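Local coordinates for protein alpha-galactosidase (Thermus thermophilus, PDB 6LCJ) that probably hydrolyses terminal alpha-galactosyl units of oligosaccharides, as a hexameric, thermostable alpha-galactosidase of glycoside hydrolase family GH36, at residues Ala11-Arg16 and Val34-Pro39; Gln51-Ala56 and Gly356-Pro361; Pro236-Ala241 and Phe305-Ala310; Asp402-Arg407 and Arg419-Leu424. One frame throughout, in Å; residues are numbered along the deposited sequence.

Interaction 1: Ala11-Arg16 and Val34-Pro39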
loop_
_atom_site.group_PDB
_atom_site.type_symbol
_atom_site.label_atom_id
_atom_site.label_comp_id
_atom_site.label_asym_id
_atom_site.label_seq_id
_atom_site.Cartn_x
_atom_site.Cartn_y
_atom_site.Cartn_z
ATOM N N ALA E 11 41.616 28.573 10.138
ATOM C CA ALA E 11 40.188 28.823 10.038
ATOM C C ALA E 11 39.556 28.742 11.419
ATOM O O ALA E 11 40.087 28.111 12.335
ATOM C CB ALA E 11 39.502 27.826 9.091
ATOM N N GLU E 12 38.405 29.396 11.547
ATOM C CA GLU E 12 37.600 29.372 12.763
ATOM C C GLU E 12 36.563 28.255 12.653
ATOM O O GLU E 12 35.703 28.288 11.766
ATOM C CB GLU E 12 36.917 30.725 12.954
ATOM C CG GLU E 12 36.121 30.877 14.227
ATOM C CD GLU E 12 35.414 32.220 14.294
ATOM O OE1 GLU E 12 34.936 32.698 13.235
ATOM O OE2 GLU E 12 35.343 32.797 15.402
ATOM N N VAL E 13 36.641 27.268 13.541
ATOM C CA VAL E 13 35.786 26.089 13.458
ATOM C C VAL E 13 34.916 26.027 14.705
ATOM O O VAL E 13 35.415 26.165 15.828
ATOM C CB VAL E 13 36.609 24.799 13.290
ATOM C CG1 VAL E 13 35.691 23.603 13.143
ATOM C CG2 VAL E 13 37.547 24.923 12.085
ATOM N N PHE E 14 33.622 25.836 14.507
ATOM C CA PHE E 14 32.680 25.729 15.607
ATOM C C PHE E 14 32.360 24.262 15.842
ATOM O O PHE E 14 32.281 23.474 14.893
ATOM C CB PHE E 14 31.407 26.525 15.309
ATOM C CG PHE E 14 31.648 27.999 15.173
ATOM C CD1 PHE E 14 31.919 28.774 16.290
ATOM C CD2 PHE E 14 31.648 28.606 13.924
ATOM C CE1 PHE E 14 32.167 30.128 16.163
ATOM C CE2 PHE E 14 31.895 29.956 13.793
ATOM C CZ PHE E 14 32.147 30.718 14.917
ATOM N N LEU E 15 32.198 23.889 17.110
ATOM C CA LEU E 15 31.931 22.495 17.410
ATOM C C LEU E 15 31.228 22.370 18.744
ATOM O O LEU E 15 31.229 23.281 19.574
ATOM C CB LEU E 15 33.203 21.642 17.447
ATOM C CG LEU E 15 34.038 21.949 18.683
ATOM C CD1 LEU E 15 34.674 20.726 19.278
ATOM C CD2 LEU E 15 35.054 22.888 18.235
ATOM N N ARG E 16 30.663 21.193 18.947
ATOM C CA ARG E 16 29.993 20.845 20.182
ATOM C C ARG E 16 30.605 19.557 20.699
ATOM O O ARG E 16 30.493 18.512 20.055
ATOM C CB ARG E 16 28.495 20.688 19.956
ATOM C CG ARG E 16 27.705 21.064 21.165
ATOM C CD ARG E 16 26.251 20.911 20.890
ATOM N NE ARG E 16 25.515 20.819 22.135
ATOM C CZ ARG E 16 24.246 21.177 22.261
ATOM N NH1 ARG E 16 23.582 21.654 21.210
ATOM N NH2 ARG E 16 23.648 21.055 23.438
ATOM N N VAL E 34 29.719 14.157 19.149
ATOM C CA VAL E 34 30.394 15.419 18.892
ATOM C C VAL E 34 29.908 15.955 17.556
ATOM O O VAL E 34 29.561 15.198 16.646
ATOM C CB VAL E 34 31.939 15.288 18.912
ATOM C CG1 VAL E 34 32.417 14.795 20.282
ATOM C CG2 VAL E 34 32.430 14.374 17.802
ATOM N N ARG E 35 29.853 17.278 17.454
ATOM C CA ARG E 35 29.371 17.945 16.258
ATOM C C ARG E 35 30.404 18.973 15.845
ATOM O O ARG E 35 30.794 19.814 16.653
ATOM C CB ARG E 35 28.014 18.607 16.502
ATOM C CG ARG E 35 26.953 17.624 16.934
ATOM C CD ARG E 35 25.563 18.109 16.595
ATOM N NE ARG E 35 24.580 17.080 16.893
ATOM C CZ ARG E 35 23.271 17.274 16.923
ATOM N NH1 ARG E 35 22.777 18.480 16.679
ATOM N NH2 ARG E 35 22.458 16.259 17.203
ATOM N N VAL E 36 30.853 18.896 14.599
ATOM C CA VAL E 36 31.851 19.808 14.061
ATOM C C VAL E 36 31.249 20.455 12.828
ATOM O O VAL E 36 30.704 19.756 11.967
ATOM C CB VAL E 36 33.164 19.078 13.717
ATOM C CG1 VAL E 36 34.150 20.032 13.083
ATOM C CG2 VAL E 36 33.763 18.425 14.954
ATOM N N PHE E 37 31.328 21.789 12.747
ATOM C CA PHE E 37 30.729 22.471 11.608
ATOM C C PHE E 37 31.819 23.042 10.726
ATOM O O PHE E 37 32.704 23.746 11.226
ATOM C CB PHE E 37 29.778 23.583 12.058
ATOM C CG PHE E 37 28.696 23.102 12.973
ATOM C CD1 PHE E 37 27.455 22.746 12.474
ATOM C CD2 PHE E 37 28.935 22.970 14.331
ATOM C CE1 PHE E 37 26.472 22.275 13.320
ATOM C CE2 PHE E 37 27.962 22.494 15.184
ATOM C CZ PHE E 37 26.726 22.150 14.683
ATOM N N PRO E 38 31.809 22.735 9.433
ATOM C CA PRO E 38 32.826 23.254 8.546
ATOM C C PRO E 38 32.718 24.762 8.429
ATOM O O PRO E 38 31.613 25.327 8.392
ATOM C CB PRO E 38 32.517 22.569 7.207
ATOM C CG PRO E 38 31.080 22.222 7.293
ATOM C CD PRO E 38 30.842 21.881 8.728
ATOM N N PRO E 39 33.839 25.438 8.387
ATOM C CA PRO E 39 33.830 26.875 8.110
ATOM C C PRO E 39 33.877 27.152 6.617
ATOM O O PRO E 39 34.398 28.182 6.187
ATOM C CB PRO E 39 35.094 27.357 8.821
ATOM C CG PRO E 39 36.038 26.185 8.686
ATOM C CD PRO E 39 35.192 24.933 8.685
#
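Arg16 and Arg35 face each other as an antiparallel hydrogen-bonded pair, each backbone N giving its hydrogen to the other's carbonyl, with Arg16 N 2.7 Å from Arg35 O and Arg35 N 2.9 Å from Arg16 O. A third rung runs from Phe37 N to Phe14 O at 2.9 Å, and the same carbonyl oxygen lies near the plane of the Phe37 ring, at its CD2 edge. Between these rungs Leu15 and Val36 form a non-hydrogen-bonded pair, with Leu15 CB 4.1 Å from Val36 CG2. Towards Pro39, apolar side chains take over. Val13 divides its branches: CG1, swung anti to the backbone N (chi1 -177°), meets Val36 CG1 at 3.9 Å, while CG2 rests 3.9 Å from Pro39 CG. Ala11 CB touches that same Pro39 CG. With an alanine in place of Val13, both branches would be missing, and the Pro39 ring and Val36 CG1 would probably be left without a shared neighbour.

Strands 12-17 and 33-37 lie side by side in an antiparallel sheet of the N-terminal beta-sandwich domain, flanked by strands 2-7 and 122-126. Val34 and Val36 pack against strands 102-108 and 132-137 of the second sheet. On the face bearing Phe14, Arg35 and Phe37 comes a second subunit: Phe14 makes a cation-pi contact with Arg249 of that neighbouring subunit, and Arg35, salt-bridged to Glu33 of its own chain, also bonds Asp256 O of the neighbour. Backbone bonds thus fix the pairing; one face is apolar, against the second sheet, and the other carries rings and arginines where the neighbouring subunit packs.

Interaction 2: Gln51-Ala56 and Gly356-Pro361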
loop_
_atom_site.group_PDB
_atom_site.type_symbol
_atom_site.label_atom_id
_atom_site.label_comp_id
_atom_site.label_asym_id
_atom_site.label_seq_id
_atom_site.Cartn_x
_atom_site.Cartn_y
_atom_site.Cartn_z
ATOM N N GLN E 51 34.554 -2.467 7.018
ATOM C CA GLN E 51 35.484 -3.582 6.958
ATOM C C GLN E 51 36.256 -3.569 5.633
ATOM O O GLN E 51 36.076 -2.695 4.777
ATOM C CB GLN E 51 34.747 -4.919 7.190
ATOM C CG GLN E 51 33.511 -5.128 6.344
ATOM C CD GLN E 51 33.522 -6.456 5.606
ATOM O OE1 GLN E 51 34.561 -6.873 5.084
ATOM N NE2 GLN E 51 32.363 -7.125 5.546
ATOM N N SER E 52 37.138 -4.561 5.489
ATOM C CA SER E 52 38.048 -4.661 4.343
ATOM C C SER E 52 37.341 -4.434 3.012
ATOM O O SER E 52 37.761 -3.593 2.213
ATOM C CB SER E 52 38.715 -6.033 4.344
ATOM O OG SER E 52 39.639 -6.135 5.416
ATOM N N TRP E 53 36.261 -5.180 2.759
ATOM C CA TRP E 53 35.567 -5.124 1.478
ATOM C C TRP E 53 34.710 -3.871 1.335
ATOM O O TRP E 53 34.318 -3.528 0.212
ATOM C CB TRP E 53 34.708 -6.391 1.292
ATOM C CG TRP E 53 35.499 -7.659 1.522
ATOM C CD1 TRP E 53 36.811 -7.874 1.196
ATOM C CD2 TRP E 53 35.045 -8.863 2.153
ATOM N NE1 TRP E 53 37.196 -9.130 1.576
ATOM C CE2 TRP E 53 36.134 -9.762 2.167
ATOM C CE3 TRP E 53 33.824 -9.275 2.702
ATOM C CZ2 TRP E 53 36.038 -11.054 2.715
ATOM C CZ3 TRP E 53 33.736 -10.573 3.254
ATOM C CH2 TRP E 53 34.831 -11.437 3.244
ATOM N N SER E 54 34.429 -3.175 2.433
ATOM C CA SER E 54 33.511 -2.041 2.396
ATOM C C SER E 54 34.070 -0.888 1.562
ATOM O O SER E 54 35.282 -0.729 1.404
ATOM C CB SER E 54 33.211 -1.555 3.813
ATOM O OG SER E 54 32.469 -2.528 4.519
ATOM N N LEU E 55 33.160 -0.078 1.028
ATOM C CA LEU E 55 33.561 1.073 0.237
ATOM C C LEU E 55 34.191 2.150 1.114
ATOM O O LEU E 55 33.615 2.559 2.132
ATOM C CB LEU E 55 32.361 1.655 -0.503
ATOM C CG LEU E 55 32.735 2.942 -1.252
ATOM C CD1 LEU E 55 33.266 2.640 -2.638
ATOM C CD2 LEU E 55 31.573 3.933 -1.304
ATOM N N ALA E 56 35.372 2.611 0.713
ATOM C CA ALA E 56 35.966 3.834 1.229
ATOM C C ALA E 56 36.202 4.766 0.049
ATOM O O ALA E 56 36.939 4.410 -0.883
ATOM C CB ALA E 56 37.276 3.548 1.966
ATOM N N GLY E 356 40.681 -3.509 0.774
ATOM C CA GLY E 356 39.700 -3.405 -0.276
ATOM C C GLY E 356 39.012 -4.715 -0.603
ATOM O O GLY E 356 39.418 -5.804 -0.168
ATOM N N PRO E 357 37.939 -4.619 -1.391
ATOM C CA PRO E 357 37.346 -5.810 -2.004
ATOM C C PRO E 357 38.383 -6.702 -2.651
ATOM O O PRO E 357 39.483 -6.261 -3.003
ATOM C CB PRO E 357 36.403 -5.225 -3.061
ATOM C CG PRO E 357 36.090 -3.861 -2.583
ATOM C CD PRO E 357 37.318 -3.373 -1.881
ATOM N N ASP E 358 38.037 -7.972 -2.791
ATOM C CA ASP E 358 38.857 -8.897 -3.554
ATOM C C ASP E 358 39.169 -8.338 -4.936
ATOM O O ASP E 358 38.300 -7.785 -5.622
ATOM C CB ASP E 358 38.122 -10.224 -3.714
ATOM C CG ASP E 358 38.060 -11.006 -2.446
ATOM O OD1 ASP E 358 38.623 -10.548 -1.410
ATOM O OD2 ASP E 358 37.447 -12.095 -2.498
ATOM N N VAL E 359 40.409 -8.516 -5.364
ATOM C CA VAL E 359 40.671 -8.399 -6.786
ATOM C C VAL E 359 39.987 -9.572 -7.470
ATOM O O VAL E 359 39.534 -10.522 -6.828
ATOM C CB VAL E 359 42.176 -8.367 -7.109
ATOM C CG1 VAL E 359 42.813 -7.108 -6.529
ATOM C CG2 VAL E 359 42.845 -9.635 -6.595
ATOM N N ALA E 360 39.887 -9.497 -8.776
ATOM C CA ALA E 360 39.350 -10.579 -9.583
ATOM C C ALA E 360 40.059 -10.487 -10.917
ATOM O O ALA E 360 40.719 -9.476 -11.202
ATOM C CB ALA E 360 37.825 -10.457 -9.737
ATOM N N PRO E 361 39.962 -11.533 -11.774
ATOM C CA PRO E 361 40.610 -11.469 -13.087
ATOM C C PRO E 361 39.801 -10.663 -14.110
ATOM O O PRO E 361 39.628 -11.074 -15.256
ATOM C CB PRO E 361 40.747 -12.945 -13.475
ATOM C CG PRO E 361 39.739 -13.690 -12.661
ATOM C CD PRO E 361 39.166 -12.766 -11.621
#
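Trp53 lays the pyrrole side of its indole along Gly356, Pro357 and Asp358, while its own carbonyl O sits 3.3 Å from Pro357 CG. At CB the torsion (chi1 -51°) turns CG anti to the carbonyl carbon, and this carries CD1 onto the other chain run. CD1 meets Gly356 O at 3.6 Å, an approach in the ring plane, at the edge; Pro357 CA lies close to the same carbon. One atom further, NE1 stands 3.6 Å from Asp358 OD1, near but not hydrogen-bonded. The Asp358 side chain runs alongside the indole, pointing the same way, with its carboxylate turned 81° from the ring plane. That OD1 is salt-bridged to Arg354 NH2, which also holds Gly356 O, so one guanidinium positions both oxygens beside the indole.

The tryptophan belongs to a type I beta turn from Gln51 to Ser54, closed by Ser54 N to Gln51 O. This turn lies in the connection between strands 44-48 and 56-59, whereas residues 356-361 follow barrel strand 352-354; the contact therefore brings an N-terminal loop against the C-terminal strand ends of the TIM barrel, where enzymes of this fold carry their active sites. Over one face of the indole, off towards its rim, hangs Gln51 OE1, 3.2 Å above the plane, and this oxygen also accepts a weak bond from Trp53 N. Along the backbone of the turn, Ser52 O lies 3.2 Å from Gly356 CA, and Ser52 OG bonds Arg354 O. At the far end, the benzo part of the indole meets the Phe305 ring edge-to-face.

Interaction 3: Pro236-Ala241 and Phe305-Ala310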
loop_
_atom_site.group_PDB
_atom_site.type_symbol
_atom_site.label_atom_id
_atom_site.label_comp_id
_atom_site.label_asym_id
_atom_site.label_seq_id
_atom_site.Cartn_x
_atom_site.Cartn_y
_atom_site.Cartn_z
ATOM N N PRO E 236 37.276 -18.146 10.947
ATOM C CA PRO E 236 37.056 -18.870 12.213
ATOM C C PRO E 236 35.679 -18.670 12.848
ATOM O O PRO E 236 35.205 -19.582 13.534
ATOM C CB PRO E 236 38.183 -18.341 13.119
ATOM C CG PRO E 236 38.632 -17.069 12.486
ATOM C CD PRO E 236 38.407 -17.204 11.023
ATOM N N PHE E 237 35.014 -17.529 12.647
ATOM C CA PHE E 237 33.735 -17.263 13.295
ATOM C C PHE E 237 32.543 -17.412 12.356
ATOM O O PHE E 237 31.450 -16.917 12.668
ATOM C CB PHE E 237 33.733 -15.872 13.909
ATOM C CG PHE E 237 34.785 -15.689 14.940
ATOM C CD1 PHE E 237 34.561 -16.066 16.252
ATOM C CD2 PHE E 237 36.009 -15.139 14.600
ATOM C CE1 PHE E 237 35.546 -15.889 17.209
ATOM C CE2 PHE E 237 36.978 -14.973 15.535
ATOM C CZ PHE E 237 36.758 -15.333 16.844
ATOM N N LEU E 238 32.718 -18.111 11.242
ATOM C CA LEU E 238 31.689 -18.258 10.233
ATOM C C LEU E 238 31.241 -19.707 10.172
ATOM O O LEU E 238 32.059 -20.623 10.271
ATOM C CB LEU E 238 32.215 -17.807 8.871
ATOM C CG LEU E 238 31.255 -17.165 7.880
ATOM C CD1 LEU E 238 30.784 -15.844 8.396
ATOM C CD2 LEU E 238 31.976 -16.997 6.576
ATOM N N VAL E 239 29.944 -19.913 9.971
ATOM C CA VAL E 239 29.372 -21.251 9.980
ATOM C C VAL E 239 28.115 -21.227 9.118
ATOM O O VAL E 239 27.509 -20.174 8.917
ATOM C CB VAL E 239 29.100 -21.673 11.441
ATOM C CG1 VAL E 239 27.870 -20.972 11.992
ATOM C CG2 VAL E 239 28.981 -23.144 11.559
ATOM N N THR E 240 27.748 -22.372 8.561
ATOM C CA THR E 240 26.497 -22.488 7.815
ATOM C C THR E 240 25.554 -23.465 8.516
ATOM O O THR E 240 25.937 -24.178 9.445
ATOM C CB THR E 240 26.735 -22.948 6.368
ATOM O OG1 THR E 240 27.399 -24.218 6.370
ATOM C CG2 THR E 240 27.582 -21.949 5.619
ATOM N N ALA E 241 24.300 -23.506 8.051
ATOM C CA ALA E 241 23.346 -24.455 8.624
ATOM C C ALA E 241 23.818 -25.895 8.469
ATOM O O ALA E 241 23.593 -26.714 9.363
ATOM C CB ALA E 241 21.967 -24.278 7.993
ATOM N N PHE E 305 36.788 -13.183 6.814
ATOM C CA PHE E 305 35.404 -12.967 7.214
ATOM C C PHE E 305 35.316 -12.565 8.674
ATOM O O PHE E 305 34.392 -12.967 9.378
ATOM C CB PHE E 305 34.546 -14.211 6.956
ATOM C CG PHE E 305 34.329 -14.506 5.505
ATOM C CD1 PHE E 305 35.328 -15.101 4.745
ATOM C CD2 PHE E 305 33.129 -14.179 4.892
ATOM C CE1 PHE E 305 35.134 -15.371 3.393
ATOM C CE2 PHE E 305 32.924 -14.447 3.537
ATOM C CZ PHE E 305 33.929 -15.045 2.789
ATOM N N LEU E 306 36.292 -11.786 9.136
ATOM C CA LEU E 306 36.370 -11.413 10.537
ATOM C C LEU E 306 35.282 -10.431 10.951
ATOM O O LEU E 306 35.092 -10.221 12.156
ATOM C CB LEU E 306 37.749 -10.824 10.837
ATOM C CG LEU E 306 38.973 -11.760 10.779
ATOM C CD1 LEU E 306 40.236 -10.962 11.080
ATOM C CD2 LEU E 306 38.823 -12.897 11.747
ATOM N N TYR E 307 34.564 -9.824 9.993
ATOM C CA TYR E 307 33.365 -9.068 10.344
ATOM C C TYR E 307 32.363 -9.929 11.127
ATOM O O TYR E 307 31.573 -9.398 11.919
ATOM C CB TYR E 307 32.701 -8.503 9.076
ATOM C CG TYR E 307 31.966 -9.568 8.287
ATOM C CD1 TYR E 307 30.641 -9.881 8.562
ATOM C CD2 TYR E 307 32.609 -10.281 7.293
ATOM C CE1 TYR E 307 29.985 -10.873 7.869
ATOM C CE2 TYR E 307 31.953 -11.272 6.594
ATOM C CZ TYR E 307 30.650 -11.564 6.887
ATOM O OH TYR E 307 30.018 -12.556 6.193
ATOM N N ALA E 308 32.350 -11.246 10.900
ATOM C CA ALA E 308 31.385 -12.084 11.601
ATOM C C ALA E 308 31.546 -11.983 13.111
ATOM O O ALA E 308 30.559 -12.080 13.849
ATOM C CB ALA E 308 31.507 -13.532 11.144
ATOM N N ALA E 309 32.769 -11.765 13.592
ATOM C CA ALA E 309 33.007 -11.649 15.022
ATOM C C ALA E 309 32.573 -10.304 15.598
ATOM O O ALA E 309 32.577 -10.142 16.829
ATOM C CB ALA E 309 34.487 -11.879 15.315
ATOM N N ALA E 310 32.211 -9.335 14.754
ATOM C CA ALA E 310 31.887 -7.989 15.215
ATOM C C ALA E 310 30.458 -7.585 14.877
ATOM O O ALA E 310 30.095 -6.418 15.051
ATOM C CB ALA E 310 32.877 -6.971 14.644
HETATM O O HOH W 1 35.508 -15.269 10.649
#
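Leu238 drives its two methyls into Phe305 and the 3-10 segment 306-309 that follows it, and here the packing is tight. CD2 presses on the Phe305 ring at an oblique angle, 3.5 Å from its CD2, and CD1 settles 3.7 Å from Ala308 CB. CD1 also comes near Tyr307 OH, whose polar partner is Ala264 O. Beside this cluster Ala309 CB sits over one face of the Phe237 ring, a CH-pi contact of 3.9 Å to the centroid and 20° off the ring normal. With Phe237 CG anti to the carbonyl carbon (chi1 -60°), that face is turned to the alanine. Cutting Leu238 back to an alanine would remove both methyls, and a gap would probably open between Phe305 and Ala308.

The other side is looser. Pro236 CG and Leu306 CD2 only brush, at 4.2 Å, and a water fills in between the backbones: it accepts from Phe237 N at 3.1 Å and donates, weakly, to Phe305 O. That carbonyl also receives Ala308 N, the first bond of the 3-10 segment.

Both segments follow neighbouring strands of the TIM barrel, 229-234 and 298-303, so the contact ties together two successive strand-end connections. Residues 238-240 go on to form the edge of a small antiparallel sheet with strand 270-274, while helix 280-296 backs Phe237. Apart from the water bridge, the two segments are joined by apolar surfaces, so the fit of methyls against rings largely sets their mutual position.

Interaction 4: Asp402-Arg407 and Arg419-Leu424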
loop_
_atom_site.group_PDB
_atom_site.type_symbol
_atom_site.label_atom_id
_atom_site.label_comp_id
_atom_site.label_asym_id
_atom_site.label_seq_id
_atom_site.Cartn_x
_atom_site.Cartn_y
_atom_site.Cartn_z
ATOM N N ASP E 402 45.724 -6.700 -1.974
ATOM C CA ASP E 402 45.378 -7.979 -2.597
ATOM C C ASP E 402 46.359 -8.296 -3.725
ATOM O O ASP E 402 47.287 -7.523 -3.980
ATOM C CB ASP E 402 43.922 -8.019 -3.066
ATOM C CG ASP E 402 43.321 -9.387 -2.895
ATOM O OD1 ASP E 402 44.103 -10.312 -2.604
ATOM O OD2 ASP E 402 42.091 -9.553 -3.067
ATOM N N VAL E 403 46.204 -9.452 -4.370
ATOM C CA VAL E 403 47.281 -9.988 -5.208
ATOM C C VAL E 403 47.488 -9.179 -6.486
ATOM O O VAL E 403 46.645 -8.363 -6.882
ATOM C CB VAL E 403 47.035 -11.474 -5.545
ATOM C CG1 VAL E 403 46.742 -12.250 -4.285
ATOM C CG2 VAL E 403 45.902 -11.608 -6.554
ATOM N N VAL E 404 48.629 -9.410 -7.126
ATOM C CA VAL E 404 48.994 -8.800 -8.398
ATOM C C VAL E 404 48.919 -9.883 -9.458
ATOM O O VAL E 404 49.429 -10.990 -9.255
ATOM C CB VAL E 404 50.408 -8.193 -8.347
ATOM C CG1 VAL E 404 50.695 -7.389 -9.604
ATOM C CG2 VAL E 404 50.573 -7.346 -7.110
ATOM N N TYR E 405 48.287 -9.575 -10.579
ATOM C CA TYR E 405 48.298 -10.487 -11.708
ATOM C C TYR E 405 49.466 -10.147 -12.619
ATOM O O TYR E 405 49.780 -8.972 -12.838
ATOM C CB TYR E 405 46.987 -10.421 -12.498
ATOM C CG TYR E 405 45.776 -10.906 -11.735
ATOM C CD1 TYR E 405 45.406 -12.244 -11.745
ATOM C CD2 TYR E 405 44.999 -10.012 -11.003
ATOM C CE1 TYR E 405 44.287 -12.680 -11.034
ATOM C CE2 TYR E 405 43.877 -10.432 -10.299
ATOM C CZ TYR E 405 43.529 -11.758 -10.311
ATOM O OH TYR E 405 42.410 -12.153 -9.620
ATOM N N PHE E 406 50.118 -11.188 -13.128
ATOM C CA PHE E 406 51.041 -11.088 -14.249
ATOM C C PHE E 406 50.617 -11.929 -15.436
ATOM O O PHE E 406 50.932 -11.584 -16.570
ATOM C CB PHE E 406 52.454 -11.503 -13.824
ATOM C CG PHE E 406 53.040 -10.614 -12.777
ATOM C CD1 PHE E 406 52.811 -10.874 -11.430
ATOM C CD2 PHE E 406 53.789 -9.504 -13.135
ATOM C CE1 PHE E 406 53.328 -10.055 -10.464
ATOM C CE2 PHE E 406 54.318 -8.680 -12.179
ATOM C CZ PHE E 406 54.097 -8.948 -10.836
ATOM N N ARG E 407 49.897 -13.012 -15.205
ATOM C CA ARG E 407 49.434 -13.832 -16.303
ATOM C C ARG E 407 48.462 -13.065 -17.191
ATOM O O ARG E 407 47.794 -12.117 -16.772
ATOM C CB ARG E 407 48.771 -15.093 -15.761
ATOM C CG ARG E 407 47.536 -14.836 -14.930
ATOM C CD ARG E 407 47.108 -16.142 -14.285
ATOM N NE ARG E 407 45.675 -16.237 -14.062
ATOM C CZ ARG E 407 45.094 -16.137 -12.872
ATOM N NH1 ARG E 407 45.820 -15.915 -11.777
ATOM N NH2 ARG E 407 43.780 -16.259 -12.780
ATOM N N ARG E 419 48.883 -3.072 -14.343
ATOM C CA ARG E 419 49.956 -2.220 -13.849
ATOM C C ARG E 419 49.495 -1.326 -12.702
ATOM O O ARG E 419 50.292 -0.991 -11.817
ATOM C CB ARG E 419 50.497 -1.387 -15.008
ATOM C CG ARG E 419 51.562 -0.374 -14.636
ATOM C CD ARG E 419 52.420 -0.003 -15.854
ATOM N NE ARG E 419 53.407 -1.034 -16.206
ATOM C CZ ARG E 419 53.282 -1.877 -17.235
ATOM N NH1 ARG E 419 52.204 -1.829 -18.019
ATOM N NH2 ARG E 419 54.240 -2.772 -17.482
ATOM N N LEU E 420 48.224 -0.918 -12.703
ATOM C CA LEU E 420 47.698 -0.143 -11.579
ATOM C C LEU E 420 47.783 -0.931 -10.273
ATOM O O LEU E 420 48.162 -0.386 -9.228
ATOM C CB LEU E 420 46.249 0.259 -11.850
ATOM C CG LEU E 420 45.949 1.051 -13.118
ATOM C CD1 LEU E 420 44.454 1.290 -13.205
ATOM C CD2 LEU E 420 46.702 2.352 -13.118
ATOM N N GLN E 421 47.414 -2.215 -10.318
ATOM C CA GLN E 421 47.515 -3.067 -9.146
ATOM C C GLN E 421 48.971 -3.282 -8.749
ATOM O O GLN E 421 49.320 -3.180 -7.569
ATOM C CB GLN E 421 46.791 -4.394 -9.426
ATOM C CG GLN E 421 46.735 -5.417 -8.279
ATOM C CD GLN E 421 46.016 -4.908 -7.045
ATOM O OE1 GLN E 421 45.459 -3.807 -7.041
ATOM N NE2 GLN E 421 46.005 -5.726 -5.984
ATOM N N GLU E 422 49.840 -3.553 -9.716
ATOM C CA GLU E 422 51.248 -3.760 -9.395
ATOM C C GLU E 422 51.853 -2.548 -8.687
ATOM O O GLU E 422 52.646 -2.699 -7.749
ATOM C CB GLU E 422 52.023 -4.080 -10.666
ATOM C CG GLU E 422 53.403 -4.615 -10.410
ATOM C CD GLU E 422 54.278 -4.511 -11.629
ATOM O OE1 GLU E 422 54.205 -5.425 -12.472
ATOM O OE2 GLU E 422 55.037 -3.520 -11.753
ATOM N N ALA E 423 51.483 -1.337 -9.118
ATOM C CA ALA E 423 52.043 -0.127 -8.517
ATOM C C ALA E 423 51.655 0.007 -7.046
ATOM O O ALA E 423 52.465 0.452 -6.224
ATOM C CB ALA E 423 51.593 1.102 -9.304
ATOM N N LEU E 424 50.421 -0.369 -6.693
ATOM C CA LEU E 424 50.010 -0.304 -5.292
ATOM C C LEU E 424 50.739 -1.329 -4.428
ATOM O O LEU E 424 50.978 -1.067 -3.245
ATOM C CB LEU E 424 48.497 -0.486 -5.167
ATOM C CG LEU E 424 47.633 0.712 -5.577
ATOM C CD1 LEU E 424 46.253 0.573 -4.985
ATOM C CD2 LEU E 424 48.262 2.026 -5.170
HETATM O O HOH W 2 51.678 -6.392 -13.323
#
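Gln421 reaches from helix 415-428 to the backbone of Val403, in the connection that leads from barrel strand 398-400 to that same helix. The helix passes on to strand 431-433, so the contact lies within the last beta-alpha-beta crossover of the TIM barrel.

Among the hydrogen bonds, the direct link is Gln421 NE2 to Val403 O, 2.9 Å long and somewhat bent. It is met off the plane: the donor stands 47° out of the carbonyl plane. The side chain gets there because CG is anti to the backbone N (chi1 -178°) and the chain then bends at the next bond, setting the amide against the loop. The same NE2 also bonds Pro401 O, so this buried amide group serves more than one carbonyl of the loop. Within the loop, Asp402 OD1 takes the N-H of Val403.

The apolar contacts centre on Val404. Its CG1 lies across the start of the Glu422 side chain, 3.7 Å from CB, and Gln421 CG comes 4.1 Å from Val404 CA. Phe451 of helix 442-453 packs on both Val404 and Glu422.

Where charge meets ring, Glu422 extends past the valine to bring OE1 3.3 Å from Phe406 CE2. The approach to the ring is oblique, with carboxylate and ring planes 27° apart, although the two side chains run nearly at right angles.

Water completes the seam: a single molecule donates to Glu422 OE1 at 2.8 Å and to Tyr405 O at 3.2 Å.

Interaction 1 stands apart in the N-terminal beta-sandwich, its centre about 32 to 41 Å from the other centres, and faces a second subunit of the hexamer. Interactions 2, 3 and 4 each have at least one segment in a connection following a barrel strand. Along the chain, interaction 3 is nested within the stretch of chain closed by interaction 2, and interaction 4 comes last. Interaction 2 lies in the middle: Gln51 NE2 packs 3.6 Å from Tyr307 CD2 of interaction 3, and Val359 N probably bonds Asp402 OD2 of interaction 4. Interactions 3 and 4, about 29 Å apart between centres, are thus connected through it across the barrel, while interaction 1 lies where a second subunit packs.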